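Local atomic coordinates of extracellular invertase (Aspergillus kawachii, PDB entry 5XH8), a protein that probably cleaves sucrose as a glycoside hydrolase family 32 beta-fructofuranosidase and readily transfers the fructosyl group to other sugars, yielding fructooligosaccharides such as 1-kestose. Residues V97-V102 with F169-V174; Y115-Y120 with T135-V140; Y192-G197 with Q206-Q211; G40-H45 with S318-G323. One frame throughout, in Å; residues are numbered along the deposited sequence.

Interaction 1: residues V97-V102 with F169-V174; sequences VFDGSV and FRDPYV. With GOL (glycerol), chain C.
Ser101 makes both direct hydrogen bonds between these strands. Its OG donates to Pro172 O at 2.8 Å and accepts the backbone N-H of Val174, with N to OG at 2.9 Å. One hydroxyl thus grips the 169-174 backbone at two points. The torsion that makes this possible sets OG between the Ser101 N and carbonyl carbon (chi1 54°). Ser101 OG lies above the Pro172 carbonyl plane, not on a lone pair, whereas the Val174 N-H points nearly straight at OG.

The two strands are the innermost of adjoining blades of the GH32 beta-propeller. They run nearly parallel, 15° apart, and no backbone-to-backbone hydrogen bond joins them. Arg170, Asp171 and Pro172 form the RDP sequence, a signature of this family at its active-site pocket.

A glycerol bridges the strands at that end. Its O1 receives the Asp99 N-H, N to O1 being 3.0 Å, and donates to Asp171 OD1 at 2.7 Å. Asp99 OD2 and Asp171 OD1, both acceptors, lie 3.3 Å apart with no bond between them. Asp41 also binds the glycerol, through OD2.

Carbon-to-oxygen packing surrounds these groups. Val174 CG2 rests on Ser101 OG and Val102 O. Pro172 CD lies 3.6 Å from Asp99 O. The extended Arg170 chain passes the Phe98 ring on its way to salt bridges with Glu134 and Glu248. Its guanidinium stands almost perpendicular to that ring, and the touch is made by the aliphatic part. Arg170 CD reaches Phe98 CD2 at 3.7 Å, while glycerol O3 sits over one face of the ring near its rim.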
loop_
_atom_site.group_PDB
_atom_site.type_symbol
_atom_site.label_atom_id
_atom_site.label_comp_id
_atom_site.label_asym_id
_atom_site.label_seq_id
_atom_site.Cartn_x
_atom_site.Cartn_y
_atom_site.Cartn_z
ATOM N N VAL A 97 2.010 -15.033 0.347
ATOM C CA VAL A 97 2.686 -14.763 1.593
ATOM C C VAL A 97 4.141 -15.147 1.382
ATOM O O VAL A 97 4.448 -16.321 1.110
ATOM C CB VAL A 97 2.119 -15.599 2.744
ATOM C CG1 VAL A 97 3.020 -15.516 3.996
ATOM C CG2 VAL A 97 0.707 -15.150 3.069
ATOM N N PHE A 98 5.025 -14.161 1.505
ATOM C CA PHE A 98 6.472 -14.381 1.425
ATOM C C PHE A 98 7.058 -14.414 2.848
ATOM O O PHE A 98 6.322 -14.408 3.846
ATOM C CB PHE A 98 7.110 -13.310 0.522
ATOM C CG PHE A 98 7.033 -13.586 -0.982
ATOM C CD1 PHE A 98 6.283 -14.654 -1.539
ATOM C CD2 PHE A 98 7.689 -12.726 -1.857
ATOM C CE1 PHE A 98 6.231 -14.832 -2.921
ATOM C CE2 PHE A 98 7.631 -12.916 -3.238
ATOM C CZ PHE A 98 6.919 -13.971 -3.770
ATOM N N ASP A 99 8.379 -14.487 2.951
ATOM C CA ASP A 99 9.038 -14.709 4.227
ATOM C C ASP A 99 8.761 -13.576 5.221
ATOM O O ASP A 99 8.570 -12.433 4.831
ATOM C CB ASP A 99 10.571 -14.801 4.041
ATOM C CG ASP A 99 11.022 -16.033 3.260
ATOM O OD1 ASP A 99 10.274 -17.039 3.251
ATOM O OD2 ASP A 99 12.132 -15.987 2.670
ATOM N N GLY A 100 8.806 -13.918 6.501
ATOM C CA GLY A 100 8.769 -12.949 7.571
ATOM C C GLY A 100 9.532 -13.460 8.776
ATOM O O GLY A 100 9.962 -14.642 8.811
ATOM N N SER A 101 9.672 -12.579 9.768
ATOM C CA SER A 101 10.308 -12.918 11.016
ATOM C C SER A 101 9.480 -12.394 12.185
ATOM O O SER A 101 8.581 -11.543 12.012
ATOM C CB SER A 101 11.742 -12.369 11.056
ATOM O OG SER A 101 11.771 -10.984 10.789
ATOM N N VAL A 102 9.803 -12.917 13.373
ATOM C CA VAL A 102 8.977 -12.714 14.555
ATOM C C VAL A 102 9.705 -11.950 15.660
ATOM O O VAL A 102 10.815 -12.326 16.080
ATOM C CB VAL A 102 8.452 -14.057 15.091
ATOM C CG1 VAL A 102 7.761 -13.899 16.462
ATOM C CG2 VAL A 102 7.511 -14.674 14.055
ATOM N N PHE A 169 12.218 -6.429 -2.784
ATOM C CA PHE A 169 12.012 -5.735 -1.523
ATOM C C PHE A 169 11.228 -6.619 -0.541
ATOM O O PHE A 169 10.025 -6.439 -0.341
ATOM C CB PHE A 169 11.299 -4.414 -1.797
ATOM C CG PHE A 169 11.250 -3.492 -0.619
ATOM C CD1 PHE A 169 12.394 -2.860 -0.175
ATOM C CD2 PHE A 169 10.060 -3.217 0.003
ATOM C CE1 PHE A 169 12.353 -2.012 0.918
ATOM C CE2 PHE A 169 10.006 -2.357 1.088
ATOM C CZ PHE A 169 11.159 -1.745 1.540
ATOM N N ARG A 170 11.921 -7.575 0.079
ATOM C CA ARG A 170 11.229 -8.621 0.829
ATOM C C ARG A 170 12.079 -9.250 1.911
ATOM O O ARG A 170 13.256 -8.894 2.072
ATOM C CB ARG A 170 10.721 -9.690 -0.144
ATOM C CG ARG A 170 11.773 -10.286 -1.056
ATOM C CD ARG A 170 11.231 -11.526 -1.792
ATOM N NE ARG A 170 12.220 -12.060 -2.730
ATOM C CZ ARG A 170 12.419 -11.651 -3.991
ATOM N NH1 ARG A 170 11.641 -10.722 -4.566
ATOM N NH2 ARG A 170 13.404 -12.210 -4.712
ATOM N N ASP A 171 11.459 -10.180 2.637
ATOM C CA ASP A 171 12.111 -11.034 3.635
ATOM C C ASP A 171 12.587 -10.217 4.851
ATOM O O ASP A 171 13.743 -10.310 5.257
ATOM C CB ASP A 171 13.294 -11.818 3.050
ATOM C CG ASP A 171 12.971 -12.547 1.763
ATOM O OD1 ASP A 171 11.798 -12.899 1.533
ATOM O OD2 ASP A 171 13.942 -12.763 0.977
ATOM N N PRO A 172 11.689 -9.435 5.446
ATOM C CA PRO A 172 12.114 -8.615 6.575
ATOM C C PRO A 172 12.644 -9.482 7.714
ATOM O O PRO A 172 12.018 -10.519 8.063
ATOM C CB PRO A 172 10.833 -7.876 6.976
ATOM C CG PRO A 172 9.720 -8.761 6.489
ATOM C CD PRO A 172 10.233 -9.298 5.199
ATOM N N TYR A 173 13.797 -9.070 8.249
ATOM C CA TYR A 173 14.473 -9.768 9.343
ATOM C C TYR A 173 14.629 -8.823 10.537
ATOM O O TYR A 173 15.444 -7.884 10.505
ATOM C CB TYR A 173 15.830 -10.301 8.883
ATOM C CG TYR A 173 16.406 -11.305 9.853
ATOM C CD1 TYR A 173 16.101 -12.677 9.742
ATOM C CD2 TYR A 173 17.215 -10.899 10.906
ATOM C CE1 TYR A 173 16.603 -13.602 10.651
ATOM C CE2 TYR A 173 17.713 -11.817 11.840
ATOM C CZ TYR A 173 17.409 -13.174 11.706
ATOM O OH TYR A 173 17.901 -14.091 12.631
ATOM N N VAL A 174 13.830 -9.079 11.565
ATOM C CA VAL A 174 13.867 -8.309 12.800
ATOM C C VAL A 174 15.015 -8.781 13.706
ATOM O O VAL A 174 15.310 -10.000 13.838
ATOM C CB VAL A 174 12.529 -8.343 13.570
ATOM C CG1 VAL A 174 11.392 -7.864 12.708
ATOM C CG2 VAL A 174 12.222 -9.721 14.138
HETATM C C1 GOL C . 9.823 -15.974 -0.064
HETATM O O1 GOL C . 9.997 -14.679 0.488
HETATM C C2 GOL C . 10.716 -15.958 -1.279
HETATM O O2 GOL C . 12.045 -16.425 -0.949
HETATM C C3 GOL C . 10.135 -16.765 -2.397
HETATM O O3 GOL C . 10.571 -16.051 -3.554
#

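Interaction 2: residues Y115-Y120 with T135-V140; sequences YTSVSY and TQSLAV
Thr116 and Gln136 face each other as a non-hydrogen-bonded antiparallel pair, and their side chains make the bond that their backbones do not. Thr116 OG1 donates to Gln136 OE1 at 2.7 Å, in the amide plane and on a lone pair. The glutamine chain is bent at chi2 (-59°), which folds its amide back alongside the threonine. Both groups have further partners on strand 166-176. Thr116 OG1 accepts the Asp171 N-H, and Gln136 NE2 donates to Phe169 O. OG1, OE1 and NE2 thus each have a partner.

On each side of this pair is a hydrogen-bonded one. Tyr115 N gives its proton to Ser137 O at 3.0 Å, and Ser137 N returns one to Tyr115 O at 2.9 Å. Ser117 N bonds Thr135 O at 2.8 Å, and Thr135 N bonds Ser117 O at 3.0 Å. The Gln136 and Thr116 alpha carbons add CA-H...O contacts to Tyr115 O and Thr135 O.

Three hydroxyls gather on the other face. Ser117 OG is hydrogen-bonded to Thr135 OG1 at 2.6 Å. It also bonds Ser137 OG at 2.8 Å, so it joins its two neighbours in a short chain. Ser137 OG has a further weak bond from Asn92. Beside this group the Tyr115 ring lies against Ser137, with Tyr115 CE1 3.9 Å from Ser137 CB, while Tyr115 OH reaches Asp93.

The short segment axes lie 116° apart, so the strands splay beyond the three paired positions. These are the two middle strands of a four-stranded, antiparallel blade of the GH32 beta-propeller.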
loop_
_atom_site.group_PDB
_atom_site.type_symbol
_atom_site.label_atom_id
_atom_site.label_comp_id
_atom_site.label_asym_id
_atom_site.label_seq_id
_atom_site.Cartn_x
_atom_site.Cartn_y
_atom_site.Cartn_z
ATOM N N TYR A 115 6.109 -9.631 7.861
ATOM C CA TYR A 115 6.296 -10.483 6.685
ATOM C C TYR A 115 5.987 -9.766 5.392
ATOM O O TYR A 115 5.292 -8.720 5.377
ATOM C CB TYR A 115 5.417 -11.734 6.802
ATOM C CG TYR A 115 3.924 -11.518 6.548
ATOM C CD1 TYR A 115 3.091 -11.020 7.547
ATOM C CD2 TYR A 115 3.357 -11.817 5.318
ATOM C CE1 TYR A 115 1.738 -10.820 7.317
ATOM C CE2 TYR A 115 2.006 -11.601 5.075
ATOM C CZ TYR A 115 1.197 -11.106 6.078
ATOM O OH TYR A 115 -0.142 -10.929 5.850
ATOM N N THR A 116 6.487 -10.330 4.301
ATOM C CA THR A 116 6.233 -9.748 2.992
ATOM C C THR A 116 4.891 -10.238 2.454
ATOM O O THR A 116 4.720 -11.422 2.141
ATOM C CB THR A 116 7.351 -10.012 1.979
ATOM O OG1 THR A 116 8.574 -9.435 2.459
ATOM C CG2 THR A 116 7.003 -9.356 0.632
ATOM N N SER A 117 3.970 -9.286 2.340
ATOM C CA SER A 117 2.633 -9.473 1.796
ATOM C C SER A 117 2.668 -9.132 0.289
ATOM O O SER A 117 3.081 -8.040 -0.081
ATOM C CB SER A 117 1.647 -8.596 2.569
ATOM O OG SER A 117 2.165 -7.307 2.859
ATOM N N VAL A 118 2.286 -10.091 -0.561
ATOM C CA VAL A 118 2.424 -9.982 -2.012
ATOM C C VAL A 118 1.057 -9.753 -2.711
ATOM O O VAL A 118 0.076 -10.494 -2.498
ATOM C CB VAL A 118 3.137 -11.202 -2.590
ATOM C CG1 VAL A 118 3.210 -11.163 -4.120
ATOM C CG2 VAL A 118 4.537 -11.337 -1.995
ATOM N N SER A 119 1.009 -8.698 -3.526
ATOM C CA SER A 119 -0.195 -8.297 -4.264
ATOM C C SER A 119 -0.114 -8.422 -5.795
ATOM O O SER A 119 -1.151 -8.337 -6.470
ATOM C CB SER A 119 -0.548 -6.867 -3.906
ATOM O OG SER A 119 -0.793 -6.736 -2.526
ATOM N N TYR A 120 1.089 -8.610 -6.341
ATOM C CA TYR A 120 1.313 -8.688 -7.800
ATOM C C TYR A 120 2.467 -9.626 -8.099
ATOM O O TYR A 120 3.493 -9.584 -7.415
ATOM C CB TYR A 120 1.651 -7.315 -8.419
ATOM C CG TYR A 120 0.519 -6.347 -8.286
ATOM C CD1 TYR A 120 -0.547 -6.349 -9.195
ATOM C CD2 TYR A 120 0.474 -5.457 -7.217
ATOM C CE1 TYR A 120 -1.626 -5.493 -9.025
ATOM C CE2 TYR A 120 -0.617 -4.610 -7.028
ATOM C CZ TYR A 120 -1.657 -4.627 -7.926
ATOM O OH TYR A 120 -2.716 -3.773 -7.743
ATOM N N THR A 135 4.859 -5.588 -0.019
ATOM C CA THR A 135 4.716 -4.712 1.138
ATOM C C THR A 135 5.071 -5.533 2.372
ATOM O O THR A 135 5.218 -6.761 2.301
ATOM C CB THR A 135 3.299 -4.146 1.248
ATOM O OG1 THR A 135 2.351 -5.208 1.357
ATOM C CG2 THR A 135 2.937 -3.320 0.013
ATOM N N GLN A 136 5.258 -4.860 3.498
ATOM C CA GLN A 136 5.545 -5.569 4.749
ATOM C C GLN A 136 4.394 -5.318 5.718
ATOM O O GLN A 136 4.051 -4.146 5.993
ATOM C CB GLN A 136 6.900 -5.168 5.344
ATOM C CG GLN A 136 7.971 -4.791 4.320
ATOM C CD GLN A 136 8.279 -5.904 3.342
ATOM O OE1 GLN A 136 8.257 -7.090 3.689
ATOM N NE2 GLN A 136 8.587 -5.524 2.105
ATOM N N SER A 137 3.804 -6.414 6.216
ATOM C CA SER A 137 2.592 -6.395 7.028
ATOM C C SER A 137 2.822 -7.096 8.338
ATOM O O SER A 137 3.789 -7.870 8.482
ATOM C CB SER A 137 1.432 -7.054 6.272
ATOM O OG SER A 137 1.053 -6.261 5.154
ATOM N N LEU A 138 1.922 -6.840 9.289
ATOM C CA LEU A 138 1.975 -7.444 10.626
ATOM C C LEU A 138 0.865 -8.449 10.867
ATOM O O LEU A 138 -0.272 -8.274 10.407
ATOM C CB LEU A 138 1.858 -6.376 11.725
ATOM C CG LEU A 138 3.011 -5.372 11.861
ATOM C CD1 LEU A 138 2.644 -4.377 12.963
ATOM C CD2 LEU A 138 4.334 -6.043 12.174
ATOM N N ALA A 139 1.232 -9.506 11.592
ATOM C CA ALA A 139 0.305 -10.452 12.150
ATOM C C ALA A 139 0.776 -10.821 13.561
ATOM O O ALA A 139 1.957 -10.697 13.907
ATOM C CB ALA A 139 0.193 -11.696 11.286
ATOM N N VAL A 140 -0.175 -11.264 14.360
ATOM C CA VAL A 140 0.070 -11.624 15.749
ATOM C C VAL A 140 -0.552 -12.974 16.060
ATOM O O VAL A 140 -1.662 -13.244 15.632
ATOM C CB VAL A 140 -0.570 -10.568 16.680
ATOM C CG1 VAL A 140 -0.485 -11.026 18.112
ATOM C CG2 VAL A 140 0.165 -9.249 16.513
#

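Interaction 3: residues Y192-G197 with Q206-Q211; sequences YTVISG and QFLYRQ
Tyr192 and Arg210 lie side by side on one face of this antiparallel hairpin, pointing the same way. The phenol ring meets the root of the arginine: Tyr192 CD1 is 3.7 Å from Arg210 CB. Ring and guanidinium planes are 28° apart, but the charged end runs on to a salt bridge with Glu220. Tyr192 OH turns to Asp181 and Ser186.

Further along the same face, Val194 and Leu208 meet by single methyl branches. Leu208 CG stands anti to its own backbone N (chi1 180°), and this carries CD1 over towards the partner strand. It comes to 3.7 Å from Val194 CG1. The extended side chain brings Gln206 OE1 to 3.8 Å from Val194 CG1. Its amide bonds lie beyond the hairpin, OE1 to Trp225 and NE2 to Thr268.

The opposite face carries Ile195, Phe207 and Tyr209. Ile195 CD1 slants across to Tyr209 CE1 at 3.7 Å. The Tyr209 ring also has Thr193 O at its edge, in the ring plane. Phe207 likewise turns an edge to a carbonyl, with its CD2 3.5 Å from Ile195 O.

Four backbone bonds hold the strands beneath these side chains. Thr193 and Tyr209 exchange two, and Ile195 and Phe207 two more. Ile195 N to Phe207 O and Phe207 N to Ile195 O are both 2.9 Å.

The chemistry divides the work. The backbones supply the polar bonds across the hairpin, and the side chains touch mostly through carbon. The polar ends of Tyr192, Gln206 and Arg210 reach outward instead, tying these two middle strands of a propeller blade to their surroundings.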
loop_
_atom_site.group_PDB
_atom_site.type_symbol
_atom_site.label_atom_id
_atom_site.label_comp_id
_atom_site.label_asym_id
_atom_site.label_seq_id
_atom_site.Cartn_x
_atom_site.Cartn_y
_atom_site.Cartn_z
ATOM N N TYR A 192 15.466 -3.456 15.059
ATOM C CA TYR A 192 15.826 -3.157 13.683
ATOM C C TYR A 192 15.183 -4.180 12.749
ATOM O O TYR A 192 14.864 -5.285 13.172
ATOM C CB TYR A 192 17.353 -3.181 13.496
ATOM C CG TYR A 192 18.019 -2.174 14.412
ATOM C CD1 TYR A 192 18.090 -0.820 14.059
ATOM C CD2 TYR A 192 18.493 -2.558 15.656
ATOM C CE1 TYR A 192 18.662 0.110 14.914
ATOM C CE2 TYR A 192 19.067 -1.636 16.519
ATOM C CZ TYR A 192 19.152 -0.305 16.148
ATOM O OH TYR A 192 19.695 0.611 17.020
ATOM N N THR A 193 15.022 -3.784 11.492
ATOM C CA THR A 193 14.630 -4.681 10.425
ATOM C C THR A 193 15.529 -4.437 9.247
ATOM O O THR A 193 15.730 -3.292 8.854
ATOM C CB THR A 193 13.159 -4.446 10.003
ATOM O OG1 THR A 193 12.293 -4.740 11.114
ATOM C CG2 THR A 193 12.796 -5.337 8.851
ATOM N N VAL A 194 16.070 -5.512 8.681
ATOM C CA VAL A 194 16.619 -5.460 7.323
ATOM C C VAL A 194 15.630 -6.051 6.334
ATOM O O VAL A 194 14.953 -7.045 6.631
ATOM C CB VAL A 194 18.021 -6.097 7.117
ATOM C CG1 VAL A 194 19.093 -5.208 7.751
ATOM C CG2 VAL A 194 18.100 -7.528 7.627
ATOM N N ILE A 195 15.568 -5.426 5.155
ATOM C CA ILE A 195 14.781 -5.923 4.038
ATOM C C ILE A 195 15.776 -6.166 2.922
ATOM O O ILE A 195 16.672 -5.344 2.719
ATOM C CB ILE A 195 13.672 -4.919 3.642
ATOM C CG1 ILE A 195 12.700 -4.706 4.837
ATOM C CG2 ILE A 195 12.937 -5.424 2.402
ATOM C CD1 ILE A 195 11.578 -3.700 4.595
ATOM N N SER A 196 15.647 -7.291 2.222
ATOM C CA SER A 196 16.658 -7.705 1.238
ATOM C C SER A 196 16.210 -7.461 -0.179
ATOM O O SER A 196 15.045 -7.700 -0.542
ATOM C CB SER A 196 17.031 -9.183 1.405
ATOM O OG SER A 196 17.539 -9.431 2.704
ATOM N N GLY A 197 17.138 -6.994 -1.008
ATOM C CA GLY A 197 16.898 -6.959 -2.454
ATOM C C GLY A 197 18.049 -6.281 -3.166
ATOM O O GLY A 197 19.188 -6.762 -3.125
ATOM N N GLN A 206 20.947 -4.529 1.360
ATOM C CA GLN A 206 20.069 -4.609 2.489
ATOM C C GLN A 206 19.648 -3.205 2.864
ATOM O O GLN A 206 20.502 -2.308 3.098
ATOM C CB GLN A 206 20.767 -5.245 3.683
ATOM C CG GLN A 206 21.144 -6.700 3.470
ATOM C CD GLN A 206 21.719 -7.335 4.724
ATOM O OE1 GLN A 206 21.908 -6.677 5.754
ATOM N NE2 GLN A 206 21.978 -8.626 4.648
ATOM N N PHE A 207 18.335 -3.019 2.927
ATOM C CA PHE A 207 17.731 -1.780 3.363
ATOM C C PHE A 207 17.462 -1.902 4.853
ATOM O O PHE A 207 16.779 -2.844 5.273
ATOM C CB PHE A 207 16.417 -1.560 2.610
ATOM C CG PHE A 207 16.565 -1.593 1.120
ATOM C CD1 PHE A 207 16.988 -0.457 0.421
ATOM C CD2 PHE A 207 16.315 -2.749 0.416
ATOM C CE1 PHE A 207 17.132 -0.486 -0.953
ATOM C CE2 PHE A 207 16.451 -2.785 -0.952
ATOM C CZ PHE A 207 16.866 -1.652 -1.638
ATOM N N LEU A 208 17.964 -0.942 5.645
ATOM C CA LEU A 208 17.934 -1.018 7.113
ATOM C C LEU A 208 16.892 -0.064 7.657
ATOM O O LEU A 208 16.775 1.062 7.158
ATOM C CB LEU A 208 19.323 -0.692 7.702
ATOM C CG LEU A 208 19.485 -0.715 9.236
ATOM C CD1 LEU A 208 19.275 -2.123 9.795
ATOM C CD2 LEU A 208 20.852 -0.165 9.659
ATOM N N TYR A 209 16.149 -0.519 8.671
ATOM C CA TYR A 209 15.131 0.271 9.348
ATOM C C TYR A 209 15.199 0.100 10.850
ATOM O O TYR A 209 15.667 -0.919 11.342
ATOM C CB TYR A 209 13.701 -0.162 8.904
ATOM C CG TYR A 209 13.392 0.044 7.455
ATOM C CD1 TYR A 209 13.878 -0.832 6.492
ATOM C CD2 TYR A 209 12.605 1.107 7.034
ATOM C CE1 TYR A 209 13.606 -0.639 5.152
ATOM C CE2 TYR A 209 12.322 1.301 5.696
ATOM C CZ TYR A 209 12.819 0.409 4.765
ATOM O OH TYR A 209 12.571 0.596 3.440
ATOM N N ARG A 210 14.664 1.066 11.591
ATOM C CA ARG A 210 14.440 0.865 13.029
ATOM C C ARG A 210 13.023 1.222 13.372
ATOM O O ARG A 210 12.429 2.066 12.712
ATOM C CB ARG A 210 15.427 1.675 13.871
ATOM C CG ARG A 210 15.274 3.183 13.841
ATOM C CD ARG A 210 16.284 3.839 14.787
ATOM N NE ARG A 210 16.291 5.271 14.573
ATOM C CZ ARG A 210 17.152 6.144 15.108
ATOM N NH1 ARG A 210 18.134 5.765 15.922
ATOM N NH2 ARG A 210 17.013 7.429 14.818
ATOM N N GLN A 211 12.480 0.585 14.405
ATOM C CA GLN A 211 11.148 0.919 14.880
ATOM C C GLN A 211 11.149 2.389 15.316
ATOM O O GLN A 211 12.132 2.878 15.876
ATOM C CB GLN A 211 10.680 0.002 16.025
ATOM C CG GLN A 211 11.346 0.224 17.351
ATOM C CD GLN A 211 10.774 -0.620 18.467
ATOM O OE1 GLN A 211 9.582 -0.576 18.787
ATOM N NE2 GLN A 211 11.623 -1.355 19.093
#

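Interaction 4: residues G40-H45 with S318-G323; sequences GDPCLH and SYAAAG. With NA (sodium ion), chain B.
The His45 side chain is turned so that its ring stands beside its own backbone N, CG anti to the carbonyl carbon (chi1 -48°), and this aims NE2 at Ala322. NE2 donates to Ala322 O at 2.9 Å. The oxygen lies in the imidazole plane, but the bond is bent, 130° at the proton, and comes from well above the carbonyl plane. The other ring nitrogen, ND1, is hydrogen-bonded to Gly57 N. Both ring nitrogens are thus occupied, which fixes the ring's rotation.

Direct backbone bonds are absent between the strands. Water 1 partly replaces them, donating to Pro42 O at 2.7 Å and to Ala320 O at 2.9 Å. Small side chains allow close packing. Ala322 CB sits 3.2 Å from Pro42 O, and Pro42 CG touches the same methyl. Ala320 CB lies against the Asp41 carboxylate, 3.6 Å from Asp41 CG.

At the start of the second strand, Ser318 O binds the sodium ion at 2.4 Å. Carbonyl oxygens of His287, Gly315 and Phe316 and a water complete the ligands seen.

The contact lies where the first and last blades of the five-bladed propeller meet. Strand 37-47 pairs with 54-60, and strand 318-326 with 341-348. Pro42 also packs on Trp347 of strand 341-348 and Leu370 of strand 366-385.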
loop_
_atom_site.group_PDB
_atom_site.type_symbol
_atom_site.label_atom_id
_atom_site.label_comp_id
_atom_site.label_asym_id
_atom_site.label_seq_id
_atom_site.Cartn_x
_atom_site.Cartn_y
_atom_site.Cartn_z
ATOM N N GLY A 40 9.547 -24.672 1.321
ATOM C CA GLY A 40 10.322 -23.572 0.781
ATOM C C GLY A 40 11.187 -22.953 1.879
ATOM O O GLY A 40 11.577 -23.635 2.811
ATOM N N ASP A 41 11.445 -21.651 1.761
ATOM C CA ASP A 41 12.348 -20.912 2.668
ATOM C C ASP A 41 11.925 -21.130 4.117
ATOM O O ASP A 41 10.725 -20.977 4.426
ATOM C CB ASP A 41 12.259 -19.396 2.452
ATOM C CG ASP A 41 12.644 -18.939 1.065
ATOM O OD1 ASP A 41 12.683 -19.765 0.133
ATOM O OD2 ASP A 41 12.870 -17.709 0.904
ATOM N N PRO A 42 12.876 -21.459 5.012
ATOM C CA PRO A 42 12.526 -21.372 6.414
ATOM C C PRO A 42 12.350 -19.883 6.798
ATOM O O PRO A 42 12.889 -19.011 6.130
ATOM C CB PRO A 42 13.728 -22.000 7.113
ATOM C CG PRO A 42 14.873 -21.675 6.204
ATOM C CD PRO A 42 14.303 -21.777 4.822
ATOM N N CYS A 43 11.553 -19.621 7.825
ATOM C CA CYS A 43 11.326 -18.261 8.325
ATOM C C CYS A 43 10.533 -18.377 9.612
ATOM O O CYS A 43 10.309 -19.489 10.115
ATOM C CB CYS A 43 10.584 -17.386 7.279
ATOM S SG CYS A 43 9.014 -18.056 6.708
ATOM N N LEU A 44 10.180 -17.236 10.196
ATOM C CA LEU A 44 9.220 -17.158 11.297
ATOM C C LEU A 44 9.716 -17.726 12.646
ATOM O O LEU A 44 8.978 -17.636 13.636
ATOM C CB LEU A 44 7.867 -17.799 10.870
ATOM C CG LEU A 44 6.672 -17.891 11.837
ATOM C CD1 LEU A 44 5.351 -17.587 11.150
ATOM C CD2 LEU A 44 6.605 -19.245 12.510
ATOM N N HIS A 45 10.962 -18.208 12.727
ATOM C CA HIS A 45 11.446 -18.879 13.938
ATOM C C HIS A 45 11.368 -17.951 15.169
ATOM O O HIS A 45 11.639 -16.755 15.056
ATOM C CB HIS A 45 12.926 -19.296 13.857
ATOM C CG HIS A 45 13.345 -20.009 12.615
ATOM N ND1 HIS A 45 12.575 -20.976 11.998
ATOM C CD2 HIS A 45 14.509 -19.967 11.929
ATOM C CE1 HIS A 45 13.216 -21.449 10.947
ATOM N NE2 HIS A 45 14.404 -20.868 10.896
ATOM N N SER A 318 21.301 -25.603 -1.817
ATOM C CA SER A 318 21.269 -25.005 -0.498
ATOM C C SER A 318 21.083 -23.509 -0.596
ATOM O O SER A 318 21.802 -22.871 -1.351
ATOM C CB SER A 318 22.584 -25.266 0.234
ATOM O OG SER A 318 22.786 -26.642 0.418
ATOM N N TYR A 319 20.143 -22.946 0.175
ATOM C CA TYR A 319 19.763 -21.537 0.029
ATOM C C TYR A 319 18.880 -21.033 1.172
ATOM O O TYR A 319 18.499 -21.804 2.044
ATOM C CB TYR A 319 19.047 -21.334 -1.317
ATOM C CG TYR A 319 19.053 -19.920 -1.864
ATOM C CD1 TYR A 319 20.263 -19.247 -2.115
ATOM C CD2 TYR A 319 17.859 -19.275 -2.199
ATOM C CE1 TYR A 319 20.274 -17.980 -2.644
ATOM C CE2 TYR A 319 17.866 -17.992 -2.697
ATOM C CZ TYR A 319 19.077 -17.347 -2.934
ATOM O OH TYR A 319 19.120 -16.052 -3.417
ATOM N N ALA A 320 18.633 -19.718 1.189
ATOM C CA ALA A 320 17.512 -19.129 1.929
ATOM C C ALA A 320 17.567 -19.353 3.413
ATOM O O ALA A 320 16.521 -19.474 4.042
ATOM C CB ALA A 320 16.181 -19.655 1.374
ATOM N N ALA A 321 18.767 -19.400 3.999
ATOM C CA ALA A 321 18.871 -19.737 5.415
ATOM C C ALA A 321 18.141 -18.746 6.310
ATOM O O ALA A 321 18.194 -17.532 6.087
ATOM C CB ALA A 321 20.313 -19.891 5.839
ATOM N N ALA A 322 17.432 -19.285 7.294
ATOM C CA ALA A 322 16.819 -18.503 8.327
ATOM C C ALA A 322 17.266 -19.040 9.660
ATOM O O ALA A 322 17.081 -20.223 9.988
ATOM C CB ALA A 322 15.303 -18.549 8.245
ATOM N N GLY A 323 17.737 -18.112 10.469
ATOM C CA GLY A 323 18.286 -18.385 11.781
ATOM C C GLY A 323 17.636 -17.468 12.795
ATOM O O GLY A 323 16.929 -16.526 12.440
HETATM NA NA NA B . 23.385 -22.902 -3.134
HETATM O O HOH W 1 14.706 -17.385 4.992
HETATM O O HOH W 2 25.347 -22.164 -1.932
#

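From the N terminus, the strand holding 40-45 comes first, and its partner 318-323 follows only after 272 residues. Interaction 4 therefore closes a long loop that brings the last propeller blade back to the first. The other three contacts fall within it. Interaction 1 joins 97-102 to 169-174 and so couples two successive blades. Interaction 2 lies wholly between those segments and builds the earlier blade. Interaction 3 follows in series and builds the next one. None of the loops cross. Interaction 1 touches all the others: Phe98 N bonds Thr116 O, Tyr173 N bonds Val194 O, and Tyr173 OH bonds Gly323 O.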